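Local structure of branched-chain amino acid aminotransferase (Thermoproteus uzoniensis, 5CE8) at residues Tyr136-Gly141 against Gly181-Ile186; Trp16-Leu21 against Gln123-Ile128; Arg151-Met156 against Leu188-Lys193; Glu100-Arg105 against Ala130-Lys135. The protein probably transfers the amino group of leucine, isoleucine or valine to 2-oxoglutarate, using pyridoxal 5'-phosphate as its cofactor. All blocks are in the same frame, centred on the assembly; numbering follows the deposited sequence.

Contact 1 (Tyr136-Gly141 against Gly181-Ile186); sequences YLKVEG and GYDEAI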
loop_
_atom_site.group_PDB
_atom_site.type_symbol
_atom_site.label_atom_id
_atom_site.label_comp_id
_atom_site.label_asym_id
_atom_site.label_seq_id
_atom_site.Cartn_x
_atom_site.Cartn_y
_atom_site.Cartn_z
ATOM N N TYR A 136 -13.312 17.402 28.440
ATOM C CA TYR A 136 -13.235 16.055 27.731
ATOM C C TYR A 136 -11.964 15.229 28.050
ATOM O O TYR A 136 -11.986 13.984 28.046
ATOM C CB TYR A 136 -13.298 16.216 26.183
ATOM C CG TYR A 136 -13.509 14.923 25.373
ATOM C CD1 TYR A 136 -14.533 14.037 25.712
ATOM C CD2 TYR A 136 -12.731 14.619 24.238
ATOM C CE1 TYR A 136 -14.797 12.883 24.977
ATOM C CE2 TYR A 136 -12.957 13.420 23.495
ATOM C CZ TYR A 136 -14.007 12.574 23.860
ATOM O OH TYR A 136 -14.305 11.414 23.175
ATOM N N LEU A 137 -10.853 15.932 28.260
ATOM C CA LEU A 137 -9.602 15.316 28.648
ATOM C C LEU A 137 -9.015 16.075 29.803
ATOM O O LEU A 137 -9.175 17.296 29.868
ATOM C CB LEU A 137 -8.634 15.349 27.471
ATOM C CG LEU A 137 -9.019 14.641 26.175
ATOM C CD1 LEU A 137 -7.977 14.830 25.053
ATOM C CD2 LEU A 137 -9.317 13.155 26.431
ATOM N N LYS A 138 -8.255 15.357 30.644
ATOM C CA LYS A 138 -7.497 15.946 31.778
ATOM C C LYS A 138 -6.767 17.257 31.381
ATOM O O LYS A 138 -6.052 17.281 30.394
ATOM C CB LYS A 138 -6.456 14.972 32.376
ATOM C CG LYS A 138 -6.715 13.459 32.522
ATOM C CD LYS A 138 -5.489 12.800 33.243
ATOM C CE LYS A 138 -5.444 11.249 33.253
ATOM N NZ LYS A 138 -4.237 10.459 32.771
ATOM N N VAL A 139 -6.950 18.347 32.134
ATOM C CA VAL A 139 -6.350 19.664 31.733
ATOM C C VAL A 139 -4.821 19.626 31.829
ATOM O O VAL A 139 -4.048 20.172 30.952
ATOM C CB VAL A 139 -6.935 20.873 32.535
ATOM C CG1 VAL A 139 -6.806 20.692 34.072
ATOM C CG2 VAL A 139 -6.263 22.178 32.084
ATOM N N GLU A 140 -4.370 18.957 32.875
ATOM C CA GLU A 140 -2.925 18.815 33.129
ATOM C C GLU A 140 -2.178 17.907 32.172
ATOM O O GLU A 140 -0.974 17.848 32.275
ATOM C CB GLU A 140 -2.614 18.403 34.588
ATOM C CG GLU A 140 -2.953 16.978 34.973
ATOM C CD GLU A 140 -4.438 16.721 34.988
ATOM O OE1 GLU A 140 -5.216 17.715 34.972
ATOM O OE2 GLU A 140 -4.815 15.529 35.028
ATOM N N GLY A 141 -2.869 17.204 31.264
ATOM C CA GLY A 141 -2.232 16.317 30.292
ATOM C C GLY A 141 -2.720 14.877 30.325
ATOM O O GLY A 141 -3.122 14.360 31.332
ATOM N N GLY A 181 -6.577 1.701 29.992
ATOM C CA GLY A 181 -6.379 2.860 30.918
ATOM C C GLY A 181 -5.520 4.078 30.452
ATOM O O GLY A 181 -5.236 4.950 31.259
ATOM N N TYR A 182 -5.093 4.148 29.189
ATOM C CA TYR A 182 -4.679 5.439 28.561
ATOM C C TYR A 182 -5.870 6.342 28.397
ATOM O O TYR A 182 -7.058 5.857 28.315
ATOM C CB TYR A 182 -4.111 5.235 27.131
ATOM C CG TYR A 182 -2.929 4.309 27.116
ATOM C CD1 TYR A 182 -1.649 4.765 27.457
ATOM C CD2 TYR A 182 -3.087 2.947 26.820
ATOM C CE1 TYR A 182 -0.565 3.903 27.508
ATOM C CE2 TYR A 182 -1.998 2.090 26.859
ATOM C CZ TYR A 182 -0.756 2.570 27.228
ATOM O OH TYR A 182 0.314 1.726 27.232
ATOM N N ASP A 183 -5.609 7.631 28.248
ATOM C CA ASP A 183 -6.722 8.565 28.156
ATOM C C ASP A 183 -7.196 8.715 26.703
ATOM O O ASP A 183 -8.355 8.938 26.473
ATOM C CB ASP A 183 -6.346 9.915 28.725
ATOM C CG ASP A 183 -5.713 9.821 30.075
ATOM O OD1 ASP A 183 -6.440 9.400 30.987
ATOM O OD2 ASP A 183 -4.491 10.117 30.241
ATOM N N GLU A 184 -6.301 8.549 25.720
ATOM C CA GLU A 184 -6.700 8.803 24.336
ATOM C C GLU A 184 -5.787 8.029 23.364
ATOM O O GLU A 184 -4.627 7.596 23.706
ATOM C CB GLU A 184 -6.651 10.333 23.966
ATOM C CG GLU A 184 -7.230 10.772 22.580
ATOM C CD GLU A 184 -8.661 10.235 22.377
ATOM O OE1 GLU A 184 -9.570 10.966 22.793
ATOM O OE2 GLU A 184 -8.869 9.013 21.987
ATOM N N ALA A 185 -6.346 7.895 22.157
ATOM C CA ALA A 185 -5.709 7.238 21.017
ATOM C C ALA A 185 -4.990 8.151 20.139
ATOM O O ALA A 185 -5.424 9.236 19.959
ATOM C CB ALA A 185 -6.711 6.513 20.179
ATOM N N ILE A 186 -3.918 7.660 19.514
ATOM C CA ILE A 186 -3.349 8.328 18.318
ATOM C C ILE A 186 -3.480 7.343 17.208
ATOM O O ILE A 186 -3.094 6.232 17.363
ATOM C CB ILE A 186 -1.839 8.780 18.496
ATOM C CG1 ILE A 186 -1.771 10.126 19.253
ATOM C CG2 ILE A 186 -1.171 9.127 17.162
ATOM C CD1 ILE A 186 -0.618 10.214 20.128
#
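Lys138 and Asp183 are turned toward one another by similar first torsions, each placing CG opposite the residue's own carbonyl carbon (chi1 -38° and -49°). The lysine chain then runs straight as far as CE and bends at chi4, so that it meets the aspartate almost at a right angle. Its NZ makes a salt bridge of 2.6 Å to OD2 of Asp183, approaching from the syn side, a little out of the carboxylate plane; OD1 of Asp183 lies 3.0 Å from the same NZ. The long lysine chain spans from the turn 138-141 to Asp183, just ahead of strand 184-188. OD2 of Asp183 also accepts the backbone N-H of Arg143.

Away from this pair, toward Tyr136, the contact is looser. Leu137 lays CD2 4.3 Å from the carbonyl O of Asp183, and the ring of Tyr136 approaches OE1 of Glu184 obliquely. The other oxygen, Glu184 OE2, takes the N-H of Ala185 at 2.8 Å and is also bound by Ser198 and Arg178.

Charge is thus paired at the partly exposed end, while the buried Glu184 relies on several donors. Glu200, close to its OE1, may raise the pKa of one of the two, which Arg178 would offset.

Contact 2 (Trp16-Leu21 against Gln123-Ile128); sequences WLDGRL and QASVAI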
loop_
_atom_site.group_PDB
_atom_site.type_symbol
_atom_site.label_atom_id
_atom_site.label_comp_id
_atom_site.label_asym_id
_atom_site.label_seq_id
_atom_site.Cartn_x
_atom_site.Cartn_y
_atom_site.Cartn_z
ATOM N N TRP A 16 -33.777 21.512 19.004
ATOM C CA TRP A 16 -34.317 21.932 17.730
ATOM C C TRP A 16 -34.307 20.760 16.774
ATOM O O TRP A 16 -33.297 20.062 16.536
ATOM C CB TRP A 16 -33.537 23.162 17.270
ATOM C CG TRP A 16 -33.930 23.975 16.108
ATOM C CD1 TRP A 16 -34.440 25.217 16.170
ATOM C CD2 TRP A 16 -33.632 23.749 14.711
ATOM N NE1 TRP A 16 -34.557 25.724 14.915
ATOM C CE2 TRP A 16 -34.057 24.866 14.005
ATOM C CE3 TRP A 16 -33.084 22.720 14.004
ATOM C CZ2 TRP A 16 -33.927 24.992 12.628
ATOM C CZ3 TRP A 16 -32.936 22.873 12.617
ATOM C CH2 TRP A 16 -33.385 23.964 11.953
ATOM N N LEU A 17 -35.456 20.592 16.151
ATOM C CA LEU A 17 -35.662 19.588 15.215
ATOM C C LEU A 17 -36.428 20.180 14.057
ATOM O O LEU A 17 -37.589 20.578 14.198
ATOM C CB LEU A 17 -36.418 18.516 15.935
ATOM C CG LEU A 17 -36.663 17.242 15.164
ATOM C CD1 LEU A 17 -35.464 16.904 14.350
ATOM C CD2 LEU A 17 -36.978 16.065 16.075
ATOM N N ASP A 18 -35.781 20.295 12.918
ATOM C CA ASP A 18 -36.424 20.832 11.755
ATOM C C ASP A 18 -37.270 22.091 11.922
ATOM O O ASP A 18 -38.457 22.203 11.496
ATOM C CB ASP A 18 -37.196 19.720 11.081
ATOM C CG ASP A 18 -36.283 18.849 10.216
ATOM O OD1 ASP A 18 -35.119 19.200 10.029
ATOM O OD2 ASP A 18 -36.740 17.814 9.749
ATOM N N GLY A 19 -36.628 23.067 12.516
ATOM C CA GLY A 19 -37.255 24.342 12.705
ATOM C C GLY A 19 -38.260 24.423 13.829
ATOM O O GLY A 19 -38.954 25.392 13.842
ATOM N N ARG A 20 -38.323 23.428 14.751
ATOM C CA ARG A 20 -39.216 23.427 15.952
ATOM C C ARG A 20 -38.436 23.057 17.169
ATOM O O ARG A 20 -37.530 22.184 17.120
ATOM C CB ARG A 20 -40.363 22.392 15.834
ATOM C CG ARG A 20 -41.505 22.495 16.858
ATOM C CD ARG A 20 -42.409 21.251 16.844
ATOM N NE ARG A 20 -43.437 21.213 17.909
ATOM C CZ ARG A 20 -44.184 20.143 18.188
ATOM N NH1 ARG A 20 -43.988 19.016 17.514
ATOM N NH2 ARG A 20 -45.116 20.194 19.151
ATOM N N LEU A 21 -38.777 23.718 18.277
ATOM C CA LEU A 21 -38.161 23.407 19.559
ATOM C C LEU A 21 -39.035 22.340 20.187
ATOM O O LEU A 21 -40.202 22.525 20.395
ATOM C CB LEU A 21 -38.036 24.615 20.442
ATOM C CG LEU A 21 -36.704 25.353 20.731
ATOM C CD1 LEU A 21 -35.451 24.888 19.970
ATOM C CD2 LEU A 21 -36.897 26.875 20.684
ATOM N N GLN A 123 -34.169 14.170 1.613
ATOM C CA GLN A 123 -33.896 15.474 2.146
ATOM C C GLN A 123 -33.557 15.297 3.638
ATOM O O GLN A 123 -34.208 14.594 4.319
ATOM C CB GLN A 123 -35.070 16.340 1.836
ATOM C CG GLN A 123 -35.006 17.660 2.540
ATOM C CD GLN A 123 -35.620 18.739 1.706
ATOM O OE1 GLN A 123 -35.159 18.979 0.592
ATOM N NE2 GLN A 123 -36.639 19.419 2.241
ATOM N N ALA A 124 -32.466 15.842 4.115
ATOM C CA ALA A 124 -32.103 15.632 5.536
ATOM C C ALA A 124 -32.973 16.385 6.504
ATOM O O ALA A 124 -33.491 17.459 6.153
ATOM C CB ALA A 124 -30.665 16.111 5.771
ATOM N N SER A 125 -33.029 15.872 7.745
ATOM C CA SER A 125 -33.466 16.656 8.902
ATOM C C SER A 125 -32.239 17.155 9.662
ATOM O O SER A 125 -31.163 16.558 9.565
ATOM C CB SER A 125 -34.334 15.824 9.826
ATOM O OG SER A 125 -35.595 15.529 9.277
ATOM N N VAL A 126 -32.393 18.245 10.413
ATOM C CA VAL A 126 -31.364 18.717 11.294
ATOM C C VAL A 126 -31.912 18.804 12.721
ATOM O O VAL A 126 -32.979 19.287 12.962
ATOM C CB VAL A 126 -30.710 20.004 10.875
ATOM C CG1 VAL A 126 -29.650 20.414 11.919
ATOM C CG2 VAL A 126 -30.052 19.850 9.502
ATOM N N ALA A 127 -31.223 18.200 13.656
ATOM C CA ALA A 127 -31.528 18.395 15.099
ATOM C C ALA A 127 -30.319 19.017 15.739
ATOM O O ALA A 127 -29.119 18.698 15.354
ATOM C CB ALA A 127 -31.861 17.076 15.759
ATOM N N ILE A 128 -30.591 19.881 16.696
ATOM C CA ILE A 128 -29.570 20.644 17.405
ATOM C C ILE A 128 -29.907 20.672 18.849
ATOM O O ILE A 128 -30.932 21.230 19.292
ATOM C CB ILE A 128 -29.431 22.092 17.019
ATOM C CG1 ILE A 128 -28.963 22.269 15.617
ATOM C CG2 ILE A 128 -28.466 22.830 17.975
ATOM C CD1 ILE A 128 -29.361 23.607 15.015
#
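Trp16 and Ile128 face each other as an antiparallel hydrogen-bonded pair. Trp16 N gives its hydrogen to Ile128 O at 2.9 Å; the return bond from Ile128 N to Trp16 O is doubtful, since the position of that oxygen is uncertain. One step on, Leu17 and Ala127 form a non-hydrogen-bonded pair, and then Asp18 N reaches Val126 O at 3.0 Å with an almost straight N-H (173°).

The polar side-chain bonds belong to Asp18, whose two carboxylate oxygens each accept a bond from the opposite strand. OD1 of Asp18 accepts Val126 N at 2.9 Å, and OD2 accepts the hydroxyl OG of Ser125 at 2.6 Å, both on the syn side but well out of the carboxylate plane. Serine, next in sequence to Val126, offers its hydroxyl to the second oxygen. Asp18 and Gly19 are the central residues of a type I' turn, where both have positive phi, a shape that asparagine, aspartate and glycine accept readily.

Apolar packing follows the two faces. With CG anti to its backbone N (chi1 -171°), the Trp16 indole brings CZ3 to 4.0 Å from Val126 CB, while Ile128 CD1 comes 4.0 Å from Trp16 CE3, the two side chains lying side by side. On the other face Leu17 CD1 meets Ala127 CB at 3.9 Å.

Hairpin 14-17/20-23 edges the sheet beside strand 125-132, which pairs onward with 102-109, while helix 82-95 covers Trp16.

Contact 3 (Arg151-Met156 against Leu188-Lys193); sequences RVHTSM and LNAEGK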
loop_
_atom_site.group_PDB
_atom_site.type_symbol
_atom_site.label_atom_id
_atom_site.label_comp_id
_atom_site.label_asym_id
_atom_site.label_seq_id
_atom_site.Cartn_x
_atom_site.Cartn_y
_atom_site.Cartn_z
ATOM N N ARG A 151 -6.444 5.125 10.750
ATOM C CA ARG A 151 -7.466 6.051 10.263
ATOM C C ARG A 151 -8.070 5.615 8.922
ATOM O O ARG A 151 -7.370 5.263 7.978
ATOM C CB ARG A 151 -6.874 7.466 10.139
ATOM C CG ARG A 151 -7.758 8.600 9.724
ATOM C CD ARG A 151 -8.778 9.192 10.742
ATOM N NE ARG A 151 -9.221 10.470 10.168
ATOM C CZ ARG A 151 -10.467 10.997 10.175
ATOM N NH1 ARG A 151 -11.457 10.442 10.841
ATOM N NH2 ARG A 151 -10.703 12.148 9.524
ATOM N N VAL A 152 -9.360 5.740 8.800
ATOM C CA VAL A 152 -10.022 5.240 7.618
ATOM C C VAL A 152 -9.456 6.164 6.480
ATOM O O VAL A 152 -9.203 7.369 6.725
ATOM C CB VAL A 152 -11.581 5.158 7.762
ATOM C CG1 VAL A 152 -12.261 6.419 8.038
ATOM C CG2 VAL A 152 -12.194 4.620 6.500
ATOM N N HIS A 153 -9.255 5.617 5.294
ATOM C CA HIS A 153 -8.517 6.240 4.207
ATOM C C HIS A 153 -9.465 6.978 3.230
ATOM O O HIS A 153 -10.606 6.555 3.022
ATOM C CB HIS A 153 -7.718 5.171 3.479
ATOM C CG HIS A 153 -6.644 5.728 2.573
ATOM N ND1 HIS A 153 -6.804 5.847 1.215
ATOM C CD2 HIS A 153 -5.410 6.232 2.851
ATOM C CE1 HIS A 153 -5.740 6.415 0.697
ATOM N NE2 HIS A 153 -4.862 6.630 1.671
ATOM N N THR A 154 -8.992 8.093 2.664
ATOM C CA THR A 154 -9.790 8.893 1.666
ATOM C C THR A 154 -10.354 8.090 0.449
ATOM O O THR A 154 -11.455 8.422 -0.076
ATOM C CB THR A 154 -8.952 10.166 1.190
ATOM O OG1 THR A 154 -9.654 10.998 0.244
ATOM C CG2 THR A 154 -7.625 9.701 0.441
ATOM N N SER A 155 -9.569 7.084 -0.023
ATOM C CA SER A 155 -9.939 6.130 -1.102
ATOM C C SER A 155 -11.174 5.297 -0.774
ATOM O O SER A 155 -11.752 4.675 -1.671
ATOM C CB SER A 155 -8.799 5.125 -1.401
ATOM O OG SER A 155 -8.641 4.175 -0.346
ATOM N N MET A 156 -11.580 5.296 0.501
ATOM C CA MET A 156 -12.707 4.504 0.982
ATOM C C MET A 156 -13.869 5.256 1.659
ATOM O O MET A 156 -15.037 4.846 1.487
ATOM C CB MET A 156 -12.131 3.489 2.009
ATOM C CG MET A 156 -11.005 2.629 1.481
ATOM S SD MET A 156 -9.990 1.964 2.865
ATOM C CE MET A 156 -8.717 1.385 1.756
ATOM N N LEU A 188 -2.400 6.381 13.248
ATOM C CA LEU A 188 -1.606 6.487 12.025
ATOM C C LEU A 188 -2.542 6.393 10.821
ATOM O O LEU A 188 -3.546 5.699 10.874
ATOM C CB LEU A 188 -0.610 5.398 11.952
ATOM C CG LEU A 188 0.385 5.292 13.082
ATOM C CD1 LEU A 188 1.564 4.358 12.804
ATOM C CD2 LEU A 188 0.937 6.694 13.414
ATOM N N ASN A 189 -2.235 7.090 9.732
ATOM C CA ASN A 189 -2.915 6.859 8.446
ATOM C C ASN A 189 -2.400 5.560 7.683
ATOM O O ASN A 189 -1.527 4.835 8.206
ATOM C CB ASN A 189 -2.904 8.107 7.584
ATOM C CG ASN A 189 -1.522 8.433 6.997
ATOM O OD1 ASN A 189 -0.495 7.774 7.330
ATOM N ND2 ASN A 189 -1.457 9.571 6.312
ATOM N N ALA A 190 -2.934 5.246 6.487
ATOM C CA ALA A 190 -2.598 3.956 5.829
ATOM C C ALA A 190 -1.108 3.945 5.454
ATOM O O ALA A 190 -0.501 2.929 5.296
ATOM C CB ALA A 190 -3.346 3.777 4.585
ATOM N N GLU A 191 -0.544 5.109 5.299
ATOM C CA GLU A 191 0.831 5.299 4.832
ATOM C C GLU A 191 1.760 5.365 6.047
ATOM O O GLU A 191 2.974 5.546 5.899
ATOM C CB GLU A 191 0.947 6.583 3.987
ATOM C CG GLU A 191 0.148 6.556 2.642
ATOM C CD GLU A 191 -1.312 7.005 2.728
ATOM O OE1 GLU A 191 -1.764 7.358 3.847
ATOM O OE2 GLU A 191 -2.053 7.007 1.631
ATOM N N GLY A 192 1.205 5.276 7.231
ATOM C CA GLY A 192 1.991 5.140 8.449
ATOM C C GLY A 192 2.351 6.402 9.202
ATOM O O GLY A 192 3.130 6.336 10.099
ATOM N N LYS A 193 1.759 7.548 8.822
ATOM C CA LYS A 193 2.046 8.851 9.377
ATOM C C LYS A 193 0.978 9.124 10.410
ATOM O O LYS A 193 -0.183 8.767 10.154
ATOM C CB LYS A 193 1.913 9.986 8.408
ATOM C CG LYS A 193 2.682 9.889 7.114
ATOM C CD LYS A 193 4.190 9.634 7.293
ATOM C CE LYS A 193 4.801 9.491 5.883
ATOM N NZ LYS A 193 4.425 8.152 5.320
HETATM O O HOH W 1 -5.435 6.290 6.240
#
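His153 and Glu191 carry the side-chain hydrogen bond of this contact. NE2 of the imidazole donates to OE2 of Glu191 at 2.8 Å, on the syn side of the carboxylate but somewhat out of both planes, while ring and carboxylate planes stand 44° apart. At the other nitrogen, ND1 of His153 shares a hydrogen bond of 2.9 Å with Ser155 OG, so the ring is held at both nitrogens and its rotation is fixed. Histidine suits the place as a flat ring with two nitrogens, which can bond Ser155 in its own loop and Glu191 in the other.

Backbone bonding is sparse. Arg151 N donates to Leu188 O at 3.0 Å, and one water accepts from Ala190 N and donates to Arg151 O, filling in where the chains part.

Segment 188-193 is the tip of the hairpin joining strands 184-188 and 194-197, built as a type I turn with a G1 bulge: Gly192 N returns to Asn189 O, Asn189 N bonds Lys193 O, and Gly192 takes the positive phi that glycine tolerates. Asn189 OD1 reinforces the tip by accepting Lys193 N at 2.7 Å.

Nonpolar contact is slight: the methyl of Ala190 lies 3.6 Å from His153 CD2, and Met156 of the second subunit packs on both residues.

Arg151 touches with its near end, CB lying 4.3 Å from Asn189 CA. Its chain then bends at chi2 (75°) and leads away to the pyridoxal phosphate pocket, where it contacts the cofactor and its NE bonds Gly218 O.

Contact 4 (Glu100-Arg105 against Ala130-Lys135); sequences EDLYIR and AIPFGK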
loop_
_atom_site.group_PDB
_atom_site.type_symbol
_atom_site.label_atom_id
_atom_site.label_comp_id
_atom_site.label_asym_id
_atom_site.label_seq_id
_atom_site.Cartn_x
_atom_site.Cartn_y
_atom_site.Cartn_z
ATOM N N GLU A 100 -24.135 28.910 31.202
ATOM C CA GLU A 100 -22.977 28.052 31.578
ATOM C C GLU A 100 -22.379 27.428 30.296
ATOM O O GLU A 100 -23.024 27.435 29.264
ATOM C CB GLU A 100 -23.458 26.921 32.486
ATOM C CG GLU A 100 -24.252 25.815 31.737
ATOM C CD GLU A 100 -25.060 24.922 32.665
ATOM O OE1 GLU A 100 -24.569 23.921 33.175
ATOM O OE2 GLU A 100 -26.225 25.247 32.878
ATOM N N ASP A 101 -21.199 26.829 30.431
ATOM C CA ASP A 101 -20.461 26.166 29.318
ATOM C C ASP A 101 -21.294 24.993 28.793
ATOM O O ASP A 101 -21.876 24.177 29.573
ATOM C CB ASP A 101 -19.098 25.620 29.755
ATOM C CG ASP A 101 -18.125 26.684 30.133
ATOM O OD1 ASP A 101 -18.468 27.843 29.950
ATOM O OD2 ASP A 101 -17.036 26.331 30.686
ATOM N N LEU A 102 -21.398 24.970 27.476
ATOM C CA LEU A 102 -22.158 23.984 26.719
ATOM C C LEU A 102 -21.325 23.394 25.590
ATOM O O LEU A 102 -20.419 24.059 25.117
ATOM C CB LEU A 102 -23.328 24.649 26.034
ATOM C CG LEU A 102 -24.365 25.436 26.835
ATOM C CD1 LEU A 102 -25.405 26.049 25.849
ATOM C CD2 LEU A 102 -24.963 24.555 27.937
ATOM N N TYR A 103 -21.656 22.158 25.241
ATOM C CA TYR A 103 -21.358 21.541 23.967
ATOM C C TYR A 103 -22.675 21.432 23.216
ATOM O O TYR A 103 -23.671 20.924 23.712
ATOM C CB TYR A 103 -20.773 20.181 24.222
ATOM C CG TYR A 103 -20.290 19.481 22.993
ATOM C CD1 TYR A 103 -21.146 18.661 22.264
ATOM C CD2 TYR A 103 -18.975 19.610 22.564
ATOM C CE1 TYR A 103 -20.715 18.004 21.143
ATOM C CE2 TYR A 103 -18.527 18.948 21.419
ATOM C CZ TYR A 103 -19.386 18.107 20.756
ATOM O OH TYR A 103 -18.999 17.501 19.578
ATOM N N ILE A 104 -22.682 21.963 22.028
ATOM C CA ILE A 104 -23.808 21.949 21.122
ATOM C C ILE A 104 -23.567 20.913 19.942
ATOM O O ILE A 104 -22.528 20.943 19.239
ATOM C CB ILE A 104 -23.962 23.366 20.559
ATOM C CG1 ILE A 104 -24.279 24.407 21.705
ATOM C CG2 ILE A 104 -25.069 23.429 19.525
ATOM C CD1 ILE A 104 -23.685 25.772 21.384
ATOM N N ARG A 105 -24.489 19.990 19.785
ATOM C CA ARG A 105 -24.416 18.996 18.721
ATOM C C ARG A 105 -25.482 19.127 17.603
ATOM O O ARG A 105 -26.689 18.736 17.831
ATOM C CB ARG A 105 -24.658 17.667 19.346
ATOM C CG ARG A 105 -24.721 16.517 18.332
ATOM C CD ARG A 105 -23.528 16.318 17.387
ATOM N NE ARG A 105 -22.196 16.184 17.964
ATOM C CZ ARG A 105 -21.639 15.071 18.417
ATOM N NH1 ARG A 105 -22.258 13.883 18.476
ATOM N NH2 ARG A 105 -20.411 15.147 18.866
ATOM N N ALA A 130 -28.192 21.330 22.769
ATOM C CA ALA A 130 -27.274 22.108 23.606
ATOM C C ALA A 130 -27.238 21.517 25.003
ATOM O O ALA A 130 -28.273 21.450 25.643
ATOM C CB ALA A 130 -27.742 23.543 23.661
ATOM N N ILE A 131 -26.070 21.062 25.461
ATOM C CA ILE A 131 -25.958 20.374 26.673
ATOM C C ILE A 131 -24.855 20.943 27.600
ATOM O O ILE A 131 -23.750 21.287 27.146
ATOM C CB ILE A 131 -25.814 18.830 26.361
ATOM C CG1 ILE A 131 -24.463 18.241 26.751
ATOM C CG2 ILE A 131 -26.153 18.512 24.890
ATOM C CD1 ILE A 131 -24.399 16.723 26.633
ATOM N N PRO A 132 -25.108 20.950 28.920
ATOM C CA PRO A 132 -24.060 21.353 29.807
ATOM C C PRO A 132 -22.885 20.459 29.646
ATOM O O PRO A 132 -23.076 19.266 29.382
ATOM C CB PRO A 132 -24.667 21.151 31.182
ATOM C CG PRO A 132 -26.083 21.429 30.947
ATOM C CD PRO A 132 -26.380 20.785 29.634
ATOM N N PHE A 133 -21.674 21.016 29.744
ATOM C CA PHE A 133 -20.428 20.221 29.443
ATOM C C PHE A 133 -19.217 20.910 30.015
ATOM O O PHE A 133 -18.984 22.092 29.727
ATOM C CB PHE A 133 -20.249 20.059 27.912
ATOM C CG PHE A 133 -19.342 18.897 27.476
ATOM C CD1 PHE A 133 -19.739 17.573 27.647
ATOM C CD2 PHE A 133 -18.119 19.139 26.806
ATOM C CE1 PHE A 133 -18.947 16.511 27.179
ATOM C CE2 PHE A 133 -17.334 18.088 26.341
ATOM C CZ PHE A 133 -17.730 16.779 26.529
ATOM N N GLY A 134 -18.498 20.195 30.890
ATOM C CA GLY A 134 -17.167 20.581 31.357
ATOM C C GLY A 134 -16.038 20.126 30.416
ATOM O O GLY A 134 -16.080 20.285 29.148
ATOM N N LYS A 135 -15.014 19.532 31.017
ATOM C CA LYS A 135 -13.809 19.082 30.241
ATOM C C LYS A 135 -13.920 17.630 29.633
ATOM O O LYS A 135 -14.587 16.763 30.238
ATOM C CB LYS A 135 -12.546 19.313 31.117
ATOM C CG LYS A 135 -12.244 20.811 31.367
HETATM O O HOH W 2 -16.820 23.544 30.350
#
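Ala130 presents its small methyl to two larger neighbours across the strands, Leu102 CD1 and Ile104 CG1, each 4.1 Å from its CB. The methyl fits into the notch between them and touches both. Leu102 sends its other branch, CD2, over the link between Ile131 and Pro132, coming 3.7 Å from the proline N. Its chi1 of -57° sets CG beside the backbone N, from which its two branches reach successive residues of the partner strand. At the loop end Glu100 OE1 lies 3.4 Å from Pro132 CB, the glutamate crossing the proline obliquely.

On the face of Tyr103 and Ile131 the bumps are aromatic. The CB atoms of Tyr103 and Phe133 abut at 3.7 Å, and the rings diverge from there: the edge of Tyr103 turns to the face of Phe133, centroids 5.4 Å apart and planes at 50°. Arg105 NH2 donates to the tyrosine hydroxyl and helps to steady the ring.

Backbone bonds link Tyr103 with Ile131 both ways, and Phe133 N reaches Asp101 O. Proline suits its non-hydrogen-bonded pair with Leu102. A water donates to both Asp101 OD2 and Phe133 O, while OD1 of Asp101 accepts Trp50 N.

The result is an antiparallel ladder in the small-domain sheet of class IV aminotransferases, with helix 82-95 covering the Leu102 and Ile104 face and Tyr103 directed to the side of the cofactor site, near Thr260.

In the fold
Contacts 2 and 4 both use strand 125-132 and join it to neighbours on either side in one antiparallel sheet; they touch through Ile128 and Ile104. Contact 2 is buried, whereas contacts 1, 3 and 4 are only partly so. In the two sheet contacts ladders of backbone bonds are backed by apolar packing. Contacts 1 and 3 instead bring loops against the other, mixed sheet and lean on charged or polar side chains. Residues 136-141 of contact 1 follow directly on contact 4 and lead from the first sheet into the second. Contact 3, about 31 Å between centres from contact 4, lies beyond the chain's centre and has the widest reach to the second subunit, through seven residues.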